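Local coordinates for AxyAgu115A (Amphibacillus xylanus NBRC 15112, PDB 6NPS), which belongs to glycoside hydrolase family 115 and probably acts as an alpha-glucuronidase, hydrolysing glucuronic acid side groups from xylan, at residues 322-327 with 354-359; 380-385 with 391-396; 407-412 with 428-433; 434-439 with 465-470. The protein carries 3 engineered substitutions. All blocks are in the same frame, centred on the assembly; numbering follows the deposited sequence.

Contact 1: residues 322-327 with 354-359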
# COMPACT_ATOMS: atom_id res chain seq x y z
N ASN A 322 16.98 -16.65 -43.31
CA ASN A 322 17.38 -17.77 -44.17
C ASN A 322 16.32 -18.87 -44.20
O ASN A 322 16.14 -19.54 -45.23
CB ASN A 322 18.72 -18.36 -43.69
CG ASN A 322 19.91 -17.46 -44.01
OD1 ASN A 322 19.85 -16.62 -44.91
ND2 ASN A 322 21.01 -17.64 -43.27
N LEU A 323 15.62 -19.07 -43.09
CA LEU A 323 14.58 -20.09 -43.03
C LEU A 323 13.35 -19.68 -43.85
O LEU A 323 12.91 -20.42 -44.73
CB LEU A 323 14.21 -20.36 -41.57
CG LEU A 323 13.14 -21.41 -41.29
CD1 LEU A 323 13.74 -22.83 -41.33
CD2 LEU A 323 12.42 -21.09 -39.97
N LEU A 324 12.80 -18.48 -43.58
CA LEU A 324 11.61 -18.02 -44.30
C LEU A 324 11.82 -18.02 -45.81
O LEU A 324 10.91 -18.35 -46.57
CB LEU A 324 11.20 -16.63 -43.83
CG LEU A 324 10.34 -16.66 -42.57
CD1 LEU A 324 9.75 -15.28 -42.27
CD2 LEU A 324 9.26 -17.74 -42.65
N ARG A 325 13.00 -17.62 -46.26
CA ARG A 325 13.26 -17.66 -47.70
C ARG A 325 13.14 -19.07 -48.24
O ARG A 325 12.69 -19.27 -49.38
CB ARG A 325 14.65 -17.09 -47.99
CG ARG A 325 14.77 -16.42 -49.36
CD ARG A 325 16.15 -15.83 -49.58
NE ARG A 325 16.46 -14.75 -48.63
CZ ARG A 325 16.19 -13.46 -48.83
NH1 ARG A 325 15.57 -13.07 -49.95
NH2 ARG A 325 16.53 -12.57 -47.92
N ASP A 326 13.56 -20.06 -47.43
CA ASP A 326 13.55 -21.45 -47.88
C ASP A 326 12.14 -21.99 -47.88
O ASP A 326 11.69 -22.62 -48.84
CB ASP A 326 14.47 -22.31 -46.98
CG ASP A 326 14.97 -23.58 -47.69
OD1 ASP A 326 15.77 -24.35 -47.10
OD2 ASP A 326 14.56 -23.82 -48.85
N VAL A 327 11.43 -21.79 -46.78
CA VAL A 327 10.04 -22.21 -46.70
C VAL A 327 9.24 -21.68 -47.90
O VAL A 327 8.65 -22.45 -48.67
CB VAL A 327 9.44 -21.76 -45.36
CG1 VAL A 327 7.95 -21.93 -45.35
CG2 VAL A 327 10.10 -22.54 -44.20
N LYS A 354 4.12 -9.53 -35.73
CA LYS A 354 5.03 -9.46 -34.59
C LYS A 354 6.50 -9.55 -35.01
O LYS A 354 6.99 -8.69 -35.75
CB LYS A 354 4.72 -10.55 -33.56
CG LYS A 354 3.62 -10.16 -32.57
CD LYS A 354 2.98 -11.40 -31.99
CE LYS A 354 2.32 -11.13 -30.65
NZ LYS A 354 3.34 -11.12 -29.56
N GLU A 355 7.19 -10.61 -34.57
CA GLU A 355 8.61 -10.73 -34.84
C GLU A 355 8.93 -10.84 -36.33
O GLU A 355 10.10 -10.69 -36.70
CB GLU A 355 9.18 -11.96 -34.09
CG GLU A 355 8.94 -13.30 -34.78
CD GLU A 355 7.58 -13.94 -34.41
OE1 GLU A 355 6.88 -13.41 -33.50
OE2 GLU A 355 7.22 -14.96 -35.04
N VAL A 356 7.94 -11.09 -37.18
CA VAL A 356 8.22 -11.30 -38.60
C VAL A 356 8.53 -9.97 -39.31
O VAL A 356 9.33 -9.95 -40.26
CB VAL A 356 7.05 -12.04 -39.30
CG1 VAL A 356 7.43 -12.38 -40.75
CG2 VAL A 356 6.64 -13.30 -38.52
N GLU A 357 7.91 -8.86 -38.88
CA GLU A 357 8.21 -7.54 -39.45
C GLU A 357 9.70 -7.22 -39.45
O GLU A 357 10.21 -6.80 -40.50
CB GLU A 357 7.39 -6.45 -38.72
CG GLU A 357 7.33 -5.09 -39.46
CD GLU A 357 6.57 -3.98 -38.68
OE1 GLU A 357 7.03 -3.61 -37.57
OE2 GLU A 357 5.53 -3.47 -39.18
N PRO A 358 10.46 -7.42 -38.35
CA PRO A 358 11.93 -7.35 -38.48
C PRO A 358 12.51 -8.33 -39.50
O PRO A 358 13.57 -8.06 -40.08
CB PRO A 358 12.42 -7.66 -37.06
CG PRO A 358 11.30 -7.18 -36.17
CD PRO A 358 10.04 -7.50 -36.93
N PHE A 359 11.86 -9.47 -39.74
CA PHE A 359 12.39 -10.43 -40.71
C PHE A 359 12.24 -9.90 -42.12
O PHE A 359 13.07 -10.19 -42.99
CB PHE A 359 11.70 -11.79 -40.57
CG PHE A 359 11.86 -12.45 -39.22
CD1 PHE A 359 12.86 -12.05 -38.33
CD2 PHE A 359 11.03 -13.49 -38.84
CE1 PHE A 359 13.01 -12.67 -37.10
CE2 PHE A 359 11.18 -14.12 -37.60
CZ PHE A 359 12.17 -13.70 -36.73
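Leu324 reaches across from its helix to two residues of a short neighbouring helix, Val356 and Phe359, and a single methyl group does the touching. Its CD1 lies 4.0 Å from Val356 CG1, a methyl-to-methyl contact. The same carbon stands 4.1 Å from Phe359 CD2, approaching the ring obliquely. The leucine side chain runs at roughly a right angle to both partners. CD1 is the atom in contact with each of them, and the contact is small and wholly apolar. Of the two valine methyls it is CG1, the one set opposite the backbone N (chi1 -173°), that meets the leucine.

The next shell fixes the aromatic ring. Phe359 lies over the backbone of Glu355, whose carbonyl oxygen sits 3.3 Å above the ring plane, over its centre. The ring also rests on Leu317 and Asn320, one helical turn or more before Leu324 on the same helix, so Phe359 meets helix 317-338 at more than one level. Glu355 in turn is tied through its carboxylate to Arg303 by a salt bridge.

All three touching residues are buried. They join two helices of the TIM-barrel domain that follow each other in the chain: helix 317-338 follows strand 298-300 and leads into strand 348-351, while helix 356-361 comes directly after that strand and before strand 379-383.

Contact 2: residues 380-385 with 391-396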
# COMPACT_ATOMS: atom_id res chain seq x y z
N LEU A 380 1.18 -8.59 -48.84
CA LEU A 380 2.06 -8.46 -47.68
C LEU A 380 1.22 -7.88 -46.56
O LEU A 380 0.84 -6.70 -46.60
CB LEU A 380 3.28 -7.59 -48.01
CG LEU A 380 4.20 -8.16 -49.10
CD1 LEU A 380 5.29 -7.20 -49.55
CD2 LEU A 380 4.85 -9.44 -48.61
N MET A 381 0.87 -8.72 -45.60
CA MET A 381 -0.09 -8.31 -44.59
C MET A 381 0.66 -7.70 -43.41
O MET A 381 1.39 -8.41 -42.71
CB MET A 381 -0.97 -9.47 -44.13
CG MET A 381 -2.08 -8.92 -43.21
SD MET A 381 -3.10 -10.22 -42.51
CE MET A 381 -1.87 -11.13 -41.60
N LEU A 382 0.51 -6.38 -43.23
CA LEU A 382 1.04 -5.68 -42.07
C LEU A 382 0.09 -5.90 -40.90
O LEU A 382 -1.06 -6.32 -41.06
CB LEU A 382 1.21 -4.18 -42.36
CG LEU A 382 2.16 -3.91 -43.55
CD1 LEU A 382 2.01 -2.52 -44.14
CD2 LEU A 382 3.59 -4.15 -43.15
N CYS A 383 0.57 -5.60 -39.70
CA CYS A 383 -0.23 -5.88 -38.51
C CYS A 383 -0.13 -4.68 -37.59
O CYS A 383 0.89 -3.98 -37.59
CB CYS A 383 0.25 -7.16 -37.81
SG CYS A 383 0.35 -8.58 -39.01
N ASP A 384 -1.20 -4.44 -36.83
CA ASP A 384 -1.10 -3.48 -35.72
C ASP A 384 -0.30 -4.11 -34.57
O ASP A 384 0.24 -5.21 -34.68
CB ASP A 384 -2.49 -3.03 -35.26
CG ASP A 384 -3.25 -4.10 -34.46
OD1 ASP A 384 -2.82 -5.28 -34.37
OD2 ASP A 384 -4.33 -3.73 -33.89
N ASP A 385 -0.20 -3.39 -33.46
CA ASP A 385 0.60 -3.84 -32.35
C ASP A 385 -0.20 -4.70 -31.36
O ASP A 385 0.23 -4.86 -30.21
CB ASP A 385 1.23 -2.65 -31.63
CG ASP A 385 0.19 -1.71 -30.99
OD1 ASP A 385 -1.05 -1.90 -31.13
OD2 ASP A 385 0.62 -0.75 -30.31
N ARG A 391 1.68 -0.37 -36.89
CA ARG A 391 3.13 -0.40 -36.84
C ARG A 391 3.68 0.27 -38.10
O ARG A 391 3.21 1.35 -38.47
CB ARG A 391 3.61 -1.86 -36.69
CG ARG A 391 3.08 -2.50 -35.38
CD ARG A 391 3.51 -3.99 -35.27
NE ARG A 391 4.95 -4.07 -35.18
CZ ARG A 391 5.65 -5.20 -35.21
NH1 ARG A 391 5.03 -6.37 -35.35
NH2 ARG A 391 6.97 -5.16 -35.11
N THR A 392 4.67 -0.32 -38.75
CA THR A 392 5.19 0.32 -39.95
C THR A 392 4.22 0.13 -41.11
O THR A 392 3.34 -0.74 -41.09
CB THR A 392 6.55 -0.22 -40.35
OG1 THR A 392 6.41 -1.59 -40.73
CG2 THR A 392 7.51 -0.08 -39.18
N LEU A 393 4.38 0.98 -42.12
CA LEU A 393 3.46 1.08 -43.23
C LEU A 393 4.29 1.24 -44.49
O LEU A 393 5.48 1.60 -44.42
CB LEU A 393 2.52 2.29 -43.02
CG LEU A 393 1.53 2.20 -41.84
CD1 LEU A 393 0.79 3.55 -41.69
CD2 LEU A 393 0.50 1.02 -41.99
N PRO A 394 3.71 1.01 -45.67
CA PRO A 394 4.51 1.07 -46.90
C PRO A 394 5.11 2.46 -47.16
O PRO A 394 4.42 3.48 -47.07
CB PRO A 394 3.51 0.68 -47.99
CG PRO A 394 2.45 -0.11 -47.27
CD PRO A 394 2.33 0.57 -45.94
N THR A 395 6.41 2.49 -47.45
CA THR A 395 7.02 3.66 -48.05
C THR A 395 6.55 3.79 -49.50
O THR A 395 5.96 2.86 -50.08
CB THR A 395 8.54 3.54 -48.05
OG1 THR A 395 8.93 2.44 -48.90
CG2 THR A 395 9.07 3.27 -46.67
N GLU A 396 6.88 4.92 -50.11
CA GLU A 396 6.48 5.19 -51.49
C GLU A 396 7.05 4.14 -52.42
O GLU A 396 6.37 3.67 -53.33
CB GLU A 396 6.94 6.58 -51.92
CG GLU A 396 6.00 7.71 -51.49
CD GLU A 396 6.60 9.08 -51.72
OE1 GLU A 396 7.84 9.21 -51.65
OE2 GLU A 396 5.83 10.03 -51.96
O HOH W 1 1.29 -1.71 -39.32
O HOH W 2 2.04 -7.23 -34.45
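Cys383 O and Thr392 O share one water, which donates to both carbonyls and accepts from Arg391 N at 2.8 Å. With no direct hydrogen bond between the two segments, this water does the work of a backbone pairing, holding the returning loop against the strand end. A second water lies 2.7 Å from Asp384 O, to which it donates, and takes a longer bond from Arg391 NH1.

Between the waters, the aliphatic part of Arg391 lies against the backbone of Cys383 and Asp384, its CG 3.4 Å from Cys383 O. A bend at chi3 (65°) then carries the guanidinium group away to Glu357, with which NH2 forms a salt bridge, and to the carbonyl of Lys354. Thr392 leans on the same glutamate through OG1.

The apolar half centres on Leu382. Its CD1 presses on Pro394 CD at 3.6 Å and meets Thr392 O at 3.8 Å, while Leu393 CD2 is a more distant neighbour. Cut back to an alanine here, the side chain loses CD1, and Pro394 CD and the Thr392 carbonyl would probably be left facing a gap.

Asp384 and Asp385 point their carboxylates elsewhere, to His410 and Trp906 respectively. The loop doubles back at the C-terminal end of a barrel strand, the end at which TIM-barrel enzymes carry their active sites; strand 379-383 itself lies between strands 348-351 and 405-410 of the parallel barrel.

Contact 3: residues 407-412 with 428-433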
# COMPACT_ATOMS: atom_id res chain seq x y z
N MET A 407 -3.84 -5.36 -43.89
CA MET A 407 -3.74 -4.92 -42.50
C MET A 407 -4.55 -5.86 -41.63
O MET A 407 -5.72 -6.15 -41.92
CB MET A 407 -4.23 -3.47 -42.31
CG MET A 407 -4.18 -2.97 -40.80
SD MET A 407 -2.47 -3.07 -40.11
CE MET A 407 -1.58 -2.05 -41.27
N TYR A 408 -3.91 -6.34 -40.57
CA TYR A 408 -4.54 -7.17 -39.55
C TYR A 408 -4.65 -6.33 -38.28
O TYR A 408 -3.63 -5.93 -37.71
CB TYR A 408 -3.70 -8.43 -39.34
CG TYR A 408 -4.16 -9.31 -38.21
CD1 TYR A 408 -5.51 -9.42 -37.90
CD2 TYR A 408 -3.24 -10.05 -37.47
CE1 TYR A 408 -5.94 -10.23 -36.83
CE2 TYR A 408 -3.64 -10.88 -36.42
CZ TYR A 408 -4.99 -10.95 -36.10
OH TYR A 408 -5.38 -11.74 -35.05
N TYR A 409 -5.89 -6.03 -37.88
CA TYR A 409 -6.24 -5.08 -36.82
C TYR A 409 -6.92 -5.87 -35.70
O TYR A 409 -7.40 -6.98 -35.93
CB TYR A 409 -7.16 -3.97 -37.40
CG TYR A 409 -7.23 -2.74 -36.52
CD1 TYR A 409 -6.22 -1.77 -36.55
CD2 TYR A 409 -8.31 -2.54 -35.68
CE1 TYR A 409 -6.27 -0.63 -35.73
CE2 TYR A 409 -8.37 -1.38 -34.83
CZ TYR A 409 -7.35 -0.44 -34.89
OH TYR A 409 -7.39 0.69 -34.09
N HIS A 410 -6.86 -5.36 -34.46
CA HIS A 410 -7.43 -6.06 -33.30
C HIS A 410 -8.51 -5.22 -32.61
O HIS A 410 -8.26 -4.07 -32.24
CB HIS A 410 -6.36 -6.39 -32.26
CG HIS A 410 -5.48 -7.55 -32.63
ND1 HIS A 410 -4.45 -7.42 -33.54
CD2 HIS A 410 -5.48 -8.85 -32.25
CE1 HIS A 410 -3.85 -8.58 -33.68
NE2 HIS A 410 -4.44 -9.47 -32.90
N PHE A 411 -9.69 -5.82 -32.42
CA PHE A 411 -10.69 -5.40 -31.45
C PHE A 411 -10.66 -6.27 -30.21
O PHE A 411 -11.46 -6.04 -29.30
CB PHE A 411 -12.13 -5.52 -32.02
CG PHE A 411 -12.42 -4.62 -33.20
CD1 PHE A 411 -11.60 -3.55 -33.52
CD2 PHE A 411 -13.54 -4.87 -33.99
CE1 PHE A 411 -11.90 -2.71 -34.58
CE2 PHE A 411 -13.83 -4.04 -35.08
CZ PHE A 411 -13.01 -2.97 -35.38
N ASP A 412 -9.79 -7.29 -30.17
CA ASP A 412 -9.78 -8.34 -29.16
C ASP A 412 -8.39 -8.96 -29.19
O ASP A 412 -7.85 -9.16 -30.27
CB ASP A 412 -10.87 -9.37 -29.47
CG ASP A 412 -11.15 -10.36 -28.34
OD1 ASP A 412 -10.31 -11.24 -28.07
OD2 ASP A 412 -12.27 -10.28 -27.75
N LEU A 428 -14.83 4.27 -32.22
CA LEU A 428 -14.82 4.54 -33.66
C LEU A 428 -13.83 5.61 -34.09
O LEU A 428 -13.15 5.38 -35.11
CB LEU A 428 -16.24 4.91 -34.14
CG LEU A 428 -17.28 3.78 -34.06
CD1 LEU A 428 -18.47 4.09 -35.01
CD2 LEU A 428 -16.73 2.38 -34.36
N PRO A 429 -13.68 6.74 -33.40
CA PRO A 429 -12.70 7.75 -33.85
C PRO A 429 -11.30 7.22 -33.99
O PRO A 429 -10.57 7.61 -34.91
CB PRO A 429 -12.78 8.83 -32.75
CG PRO A 429 -14.22 8.76 -32.31
CD PRO A 429 -14.54 7.28 -32.31
N LYS A 430 -10.88 6.36 -33.06
CA LYS A 430 -9.56 5.75 -33.13
C LYS A 430 -9.47 4.79 -34.31
O LYS A 430 -8.48 4.79 -35.06
CB LYS A 430 -9.28 5.03 -31.82
CG LYS A 430 -8.02 4.14 -31.82
CD LYS A 430 -6.77 4.94 -31.64
CE LYS A 430 -5.55 4.01 -31.47
NZ LYS A 430 -5.27 3.63 -30.06
N ILE A 431 -10.49 3.95 -34.48
CA ILE A 431 -10.50 3.02 -35.63
C ILE A 431 -10.42 3.79 -36.93
O ILE A 431 -9.69 3.40 -37.86
CB ILE A 431 -11.74 2.11 -35.60
CG1 ILE A 431 -11.75 1.27 -34.33
CG2 ILE A 431 -11.75 1.16 -36.80
CD1 ILE A 431 -13.13 0.61 -34.09
N TRP A 432 -11.22 4.87 -37.05
CA TRP A 432 -11.20 5.67 -38.27
C TRP A 432 -9.81 6.24 -38.51
O TRP A 432 -9.27 6.16 -39.62
CB TRP A 432 -12.25 6.79 -38.20
CG TRP A 432 -12.23 7.70 -39.39
CD1 TRP A 432 -13.01 7.58 -40.50
CD2 TRP A 432 -11.38 8.83 -39.60
NE1 TRP A 432 -12.70 8.57 -41.39
CE2 TRP A 432 -11.72 9.36 -40.86
CE3 TRP A 432 -10.38 9.45 -38.85
CZ2 TRP A 432 -11.08 10.48 -41.39
CZ3 TRP A 432 -9.75 10.57 -39.39
CH2 TRP A 432 -10.11 11.08 -40.63
N GLU A 433 -9.18 6.80 -37.46
CA GLU A 433 -7.89 7.44 -37.64
C GLU A 433 -6.82 6.42 -38.07
O GLU A 433 -5.99 6.71 -38.93
CB GLU A 433 -7.47 8.14 -36.35
CG GLU A 433 -6.19 8.96 -36.46
CD GLU A 433 -4.99 8.23 -35.85
OE1 GLU A 433 -5.22 7.31 -35.02
OE2 GLU A 433 -3.83 8.57 -36.18
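Ile431 comes up from its helix against two aromatic rings, those of Tyr409 and Phe411, which stand two residues apart. Tyr409 points at the helix, while Phe411 leaves to one side and brings only its ring end near. The isoleucine meets Phe411 at about a right angle: its CD1 is 3.6 Å from CE1 and also close to CZ, an oblique approach to that corner of the ring. CG1, one bond further back, lies between the rings, 4.0 Å from Phe411 CE1 and 4.3 Å from Tyr409 CE2. One branch of Ile431 therefore serves both rings.

A chi1 of -162° stretches the Tyr409 ring away from the strand, on the far side of CB from the backbone N. Its hydroxyl arrives beside the helical backbone, with OH 4.2 Å from Ile431 CA and as far from Lys430 CG. This buried hydroxyl has a weak hydrogen bond to Gly388 O. Lys430, crossing the tyrosine obliquely, sends its NZ on to Gln867 and Asn389.

Alternation along the strand puts Tyr408 and His410 on the other side, where His410 CE1 lies 3.5 Å above the Tyr408 ring, offset toward its rim. The contact belongs to a beta-alpha-beta crossover: strand 405-410 leads to helix 428-440, which packs outside the barrel and returns to the adjacent strand 446-450, and Pro460 of helix 458-469 touches both Phe411 and Ile431.

Contact 4: residues 434-439 with 465-470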
# COMPACT_ATOMS: atom_id res chain seq x y z
N GLN A 434 -6.80 5.28 -37.43
CA GLN A 434 -5.77 4.29 -37.76
C GLN A 434 -6.03 3.67 -39.13
O GLN A 434 -5.12 3.55 -39.97
CB GLN A 434 -5.72 3.21 -36.67
CG GLN A 434 -5.26 3.71 -35.31
CD GLN A 434 -3.82 4.14 -35.33
OE1 GLN A 434 -2.93 3.34 -35.59
NE2 GLN A 434 -3.57 5.41 -35.07
N MET A 435 -7.26 3.20 -39.37
CA MET A 435 -7.51 2.49 -40.63
C MET A 435 -7.52 3.42 -41.83
O MET A 435 -7.10 3.01 -42.91
CB MET A 435 -8.81 1.69 -40.57
CG MET A 435 -8.75 0.43 -39.66
SD MET A 435 -7.28 -0.60 -39.81
CE MET A 435 -7.47 -1.25 -41.52
N THR A 436 -7.92 4.71 -41.68
CA THR A 436 -7.74 5.59 -42.83
C THR A 436 -6.28 5.90 -43.09
O THR A 436 -5.89 6.09 -44.25
CB THR A 436 -8.52 6.91 -42.70
OG1 THR A 436 -8.09 7.62 -41.52
CG2 THR A 436 -10.01 6.62 -42.62
N MET A 437 -5.46 5.98 -42.04
CA MET A 437 -4.03 6.16 -42.28
C MET A 437 -3.44 4.97 -43.05
O MET A 437 -2.59 5.15 -43.93
CB MET A 437 -3.32 6.34 -40.96
CG MET A 437 -1.91 6.79 -41.13
SD MET A 437 -1.21 7.16 -39.54
CE MET A 437 0.42 7.71 -39.99
N ALA A 438 -3.85 3.75 -42.71
CA ALA A 438 -3.36 2.58 -43.43
C ALA A 438 -3.74 2.64 -44.91
O ALA A 438 -2.91 2.38 -45.79
CB ALA A 438 -3.92 1.32 -42.79
N TYR A 439 -4.97 3.08 -45.20
CA TYR A 439 -5.37 3.26 -46.60
C TYR A 439 -4.56 4.35 -47.27
O TYR A 439 -4.14 4.21 -48.43
CB TYR A 439 -6.86 3.60 -46.65
CG TYR A 439 -7.48 3.53 -48.02
CD1 TYR A 439 -7.37 4.60 -48.90
CD2 TYR A 439 -8.18 2.40 -48.43
CE1 TYR A 439 -7.96 4.55 -50.18
CE2 TYR A 439 -8.76 2.34 -49.68
CZ TYR A 439 -8.64 3.42 -50.55
OH TYR A 439 -9.23 3.36 -51.79
N LEU A 465 -16.04 -2.83 -41.61
CA LEU A 465 -16.41 -3.38 -42.91
C LEU A 465 -17.15 -2.37 -43.80
O LEU A 465 -17.11 -2.50 -45.04
CB LEU A 465 -17.25 -4.66 -42.70
CG LEU A 465 -16.42 -5.81 -42.08
CD1 LEU A 465 -17.26 -7.04 -41.85
CD2 LEU A 465 -15.22 -6.18 -42.96
N ASP A 466 -17.82 -1.36 -43.22
CA ASP A 466 -18.42 -0.33 -44.06
C ASP A 466 -17.35 0.58 -44.61
O ASP A 466 -17.43 1.03 -45.76
CB ASP A 466 -19.44 0.51 -43.26
CG ASP A 466 -20.87 0.03 -43.44
OD1 ASP A 466 -21.23 -0.33 -44.58
OD2 ASP A 466 -21.64 0.01 -42.43
N LEU A 467 -16.35 0.87 -43.79
CA LEU A 467 -15.16 1.62 -44.21
C LEU A 467 -14.40 0.88 -45.30
O LEU A 467 -14.00 1.49 -46.31
CB LEU A 467 -14.28 1.86 -42.98
CG LEU A 467 -13.04 2.73 -43.20
CD1 LEU A 467 -13.47 4.09 -43.74
CD2 LEU A 467 -12.25 2.86 -41.88
N ALA A 468 -14.19 -0.43 -45.14
CA ALA A 468 -13.50 -1.22 -46.16
C ALA A 468 -14.28 -1.25 -47.47
O ALA A 468 -13.70 -1.21 -48.56
CB ALA A 468 -13.26 -2.67 -45.69
N TYR A 469 -15.61 -1.32 -47.37
CA TYR A 469 -16.42 -1.46 -48.57
C TYR A 469 -16.52 -0.15 -49.34
O TYR A 469 -16.41 -0.15 -50.57
CB TYR A 469 -17.80 -1.97 -48.18
CG TYR A 469 -18.79 -2.10 -49.33
CD1 TYR A 469 -18.71 -3.16 -50.24
CD2 TYR A 469 -19.79 -1.14 -49.51
CE1 TYR A 469 -19.62 -3.26 -51.30
CE2 TYR A 469 -20.71 -1.25 -50.58
CZ TYR A 469 -20.61 -2.31 -51.46
OH TYR A 469 -21.51 -2.40 -52.49
N ASP A 470 -16.72 0.99 -48.66
CA ASP A 470 -16.95 2.30 -49.32
C ASP A 470 -16.09 3.35 -48.64
O ASP A 470 -16.53 4.11 -47.76
CB ASP A 470 -18.44 2.69 -49.30
CG ASP A 470 -18.77 3.87 -50.24
OD1 ASP A 470 -17.85 4.58 -50.71
OD2 ASP A 470 -19.98 4.08 -50.49
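Leu467 extends toward Met435 because its CG is anti to the backbone N (chi1 -175°), whereas Met435 folds, its CG beside the backbone N and its chain bent again at chi2 (-44°) and chi3. The fold of the methionine takes the sulfur aside and leaves CB to meet the leucine. This is helix-to-helix packing on the outside of the TIM barrel, between consecutive helices 428-440 and 458-469. The backbones stay well apart, with Met435 CA 8.5 Å from Leu467 CA, and the leucine covers about half of the interval.

Trp447 of strand 446-450, the strand that links the two helices in the chain, touches Met435, Tyr439, Leu467 and Ala468, on the barrel side of the two helices. Thr436, the next residue of the same helix as Met435, meets the other methyl of the leucine. Its hydroxyl is bonded to Trp432 O, the carbonyl one turn earlier in its own helix, which leaves the methyl to face the neighbour. Helix 458-469 ends just beyond, where Asp470 N-caps the next short helix through Lys473 N.

Leu467 thus divides its two methyls: CD2 lies 3.9 Å from Met435 CB, and CD1 a looser 4.4 Å from Thr436 CG2.

The four contacts follow one another in series along the chain; contacts 1 and 4, the two ends of the series, have centres about 28 Å apart and do not touch. Glu357 joins contacts 1 and 2, its OE2 lying 2.6 Å from Thr392 OG1. Contacts 2 and 3 lie on neighbouring strands, 379-383 and 405-410, with Leu382 O 2.9 Å from Tyr408 N, and the bond between Asp384 and His410 adds a side-chain link. Contacts 3 and 4, with centres 9 Å apart, use the same helix, and Tyr409 CD1 meets Met435 SD at 3.6 Å. Tyr408 OH, beside contact 3, binds a glycerol probably from crystallisation, consistent with a polar pocket there.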